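Beta-glucosidase (Pseudoalteromonas sp., PDB 3F95) is the extra C-terminal beta-sandwich domain of an exo-1,3/1,4-beta-glucanase, an enzyme probably with beta-glucosidase activity. Local coordinates at residues V50-Y54 against Q55-R59. Residues are numbered along the deposited sequence; the frame is centred on the assembly and turned at random.
Sequences VNLSY and QEDGR
Val50 and Gly58 form an antiparallel hydrogen-bonded pair at the base of the hairpin joining strands 45-50 and 58-63 of the beta-sandwich. Opposite Val50 stand two residues, Asp57 and Gly58, which makes a classic beta bulge. A type II beta turn runs from Tyr54 to Asp57.

Two backbone bonds close the base. Val50 N gives to Gly58 O, and Gly58 N gives to Val50 O, each at 3.0 Å. Val50 CG2 lies 3.6 Å from Gly58 CA.

Side chains hold the loop. The Asp57 carboxylate reaches across to two successive amides. Its OD1 takes Leu52 N at 2.6 Å on the syn lone pair. Its OD2 takes Ser53 N at 2.8 Å, also on the syn side but 21° out of the carboxylate plane. With chi1 at 64°, CG is swung over toward the loop, and a small chi2 twist turns both oxygens to the amides. With the carboxylate gone, as in an alanine, the amides of Leu52 and Ser53 would probably lose their acceptors and the chain around them would be freer to shift. OD2 also lies at the edge of the Tyr54 ring, 3.7 Å from Tyr54 CD2, with ring and carboxylate planes nearly perpendicular. Arg12 makes a cation-pi contact with this ring and touches Asp57.

Asn51 OD1 accepts Glu56 N at 2.6 Å, nearly straight at 170°. Arg59 NH1 gives to both Glu56 O and Gly58 O, each nearly in the guanidinium plane. Gly58 O is gripped from opposite faces of its carbonyl plane, by Val50 N and by Arg59 NH1 at 2.8 Å.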
loop_
_atom_site.group_PDB
_atom_site.type_symbol
_atom_site.label_atom_id
_atom_site.label_comp_id
_atom_site.label_asym_id
_atom_site.label_seq_id
_atom_site.Cartn_x
_atom_site.Cartn_y
_atom_site.Cartn_z
ATOM N N VAL A 50 -6.960 12.491 -1.700
ATOM C CA VAL A 50 -7.963 12.372 -2.764
ATOM C C VAL A 50 -9.300 11.961 -2.096
ATOM O O VAL A 50 -9.329 11.511 -0.936
ATOM C CB VAL A 50 -7.553 11.330 -3.839
ATOM C CG1 VAL A 50 -6.268 11.717 -4.565
ATOM C CG2 VAL A 50 -7.428 9.937 -3.260
ATOM N N ASN A 51 -10.388 12.100 -2.836
ATOM C CA ASN A 51 -11.713 11.855 -2.266
ATOM C C ASN A 51 -12.328 10.634 -2.926
ATOM O O ASN A 51 -12.471 10.578 -4.158
ATOM C CB ASN A 51 -12.602 13.092 -2.448
ATOM C CG ASN A 51 -11.893 14.394 -2.077
ATOM O OD1 ASN A 51 -11.228 14.503 -1.036
ATOM N ND2 ASN A 51 -12.019 15.389 -2.952
ATOM N N LEU A 52 -12.636 9.625 -2.128
ATOM C CA LEU A 52 -13.296 8.451 -2.653
ATOM C C LEU A 52 -14.751 8.399 -2.169
ATOM O O LEU A 52 -15.661 8.614 -2.956
ATOM C CB LEU A 52 -12.529 7.200 -2.282
ATOM C CG LEU A 52 -13.108 5.856 -2.749
ATOM C CD1 LEU A 52 -13.447 5.886 -4.256
ATOM C CD2 LEU A 52 -12.134 4.749 -2.445
ATOM N N SER A 53 -14.950 8.106 -0.889
ATOM C CA SER A 53 -16.291 8.057 -0.307
ATOM C C SER A 53 -16.585 9.314 0.499
ATOM O O SER A 53 -17.752 9.667 0.698
ATOM C CB SER A 53 -16.444 6.810 0.569
ATOM O OG SER A 53 -16.443 5.632 -0.217
ATOM N N TYR A 54 -15.520 9.999 0.941
ATOM C CA TYR A 54 -15.602 11.205 1.786
ATOM C C TYR A 54 -14.524 12.171 1.317
ATOM O O TYR A 54 -13.683 11.785 0.474
ATOM C CB TYR A 54 -15.374 10.856 3.286
ATOM C CG TYR A 54 -16.275 9.769 3.772
ATOM C CD1 TYR A 54 -17.542 10.068 4.290
ATOM C CD2 TYR A 54 -15.885 8.425 3.688
ATOM C CE1 TYR A 54 -18.398 9.048 4.698
ATOM C CE2 TYR A 54 -16.713 7.417 4.094
ATOM C CZ TYR A 54 -17.975 7.728 4.600
ATOM O OH TYR A 54 -18.773 6.700 5.010
ATOM N N GLN A 55 -14.529 13.412 1.811
ATOM C CA GLN A 55 -13.392 14.315 1.572
ATOM C C GLN A 55 -12.148 13.703 2.228
ATOM O O GLN A 55 -12.182 13.293 3.384
ATOM C CB GLN A 55 -13.612 15.807 1.996
ATOM C CG GLN A 55 -14.758 16.178 3.004
ATOM C CD GLN A 55 -14.676 17.620 3.595
ATOM O OE1 GLN A 55 -15.151 17.887 4.719
ATOM N NE2 GLN A 55 -14.089 18.547 2.833
ATOM N N GLU A 56 -11.071 13.610 1.452
ATOM C CA GLU A 56 -9.768 13.177 1.933
ATOM C C GLU A 56 -9.652 11.774 2.525
ATOM O O GLU A 56 -8.766 11.548 3.361
ATOM C CB GLU A 56 -9.182 14.226 2.902
ATOM C CG GLU A 56 -9.114 15.627 2.275
ATOM C CD GLU A 56 -8.059 16.489 2.936
ATOM O OE1 GLU A 56 -8.079 16.592 4.177
ATOM O OE2 GLU A 56 -7.209 17.068 2.224
ATOM N N ASP A 57 -10.504 10.827 2.099
ATOM C CA ASP A 57 -10.374 9.460 2.621
ATOM C C ASP A 57 -9.331 8.611 1.883
ATOM O O ASP A 57 -9.055 7.487 2.288
ATOM C CB ASP A 57 -11.723 8.721 2.707
ATOM C CG ASP A 57 -12.367 8.507 1.358
ATOM O OD1 ASP A 57 -12.037 9.251 0.411
ATOM O OD2 ASP A 57 -13.224 7.609 1.258
ATOM N N GLY A 58 -8.745 9.160 0.817
ATOM C CA GLY A 58 -7.715 8.448 0.050
ATOM C C GLY A 58 -6.402 9.229 0.054
ATOM O O GLY A 58 -6.364 10.404 0.416
ATOM N N ARG A 59 -5.334 8.584 -0.395
ATOM C CA ARG A 59 -4.082 9.297 -0.591
ATOM C C ARG A 59 -3.585 8.971 -1.980
ATOM O O ARG A 59 -3.532 7.795 -2.367
ATOM C CB ARG A 59 -3.064 8.895 0.474
ATOM C CG ARG A 59 -3.462 9.290 1.898
ATOM C CD ARG A 59 -3.257 10.791 2.172
ATOM N NE ARG A 59 -3.669 11.110 3.551
ATOM C CZ ARG A 59 -4.931 11.290 3.938
ATOM N NH1 ARG A 59 -5.931 11.177 3.060
ATOM N NH2 ARG A 59 -5.187 11.584 5.217
#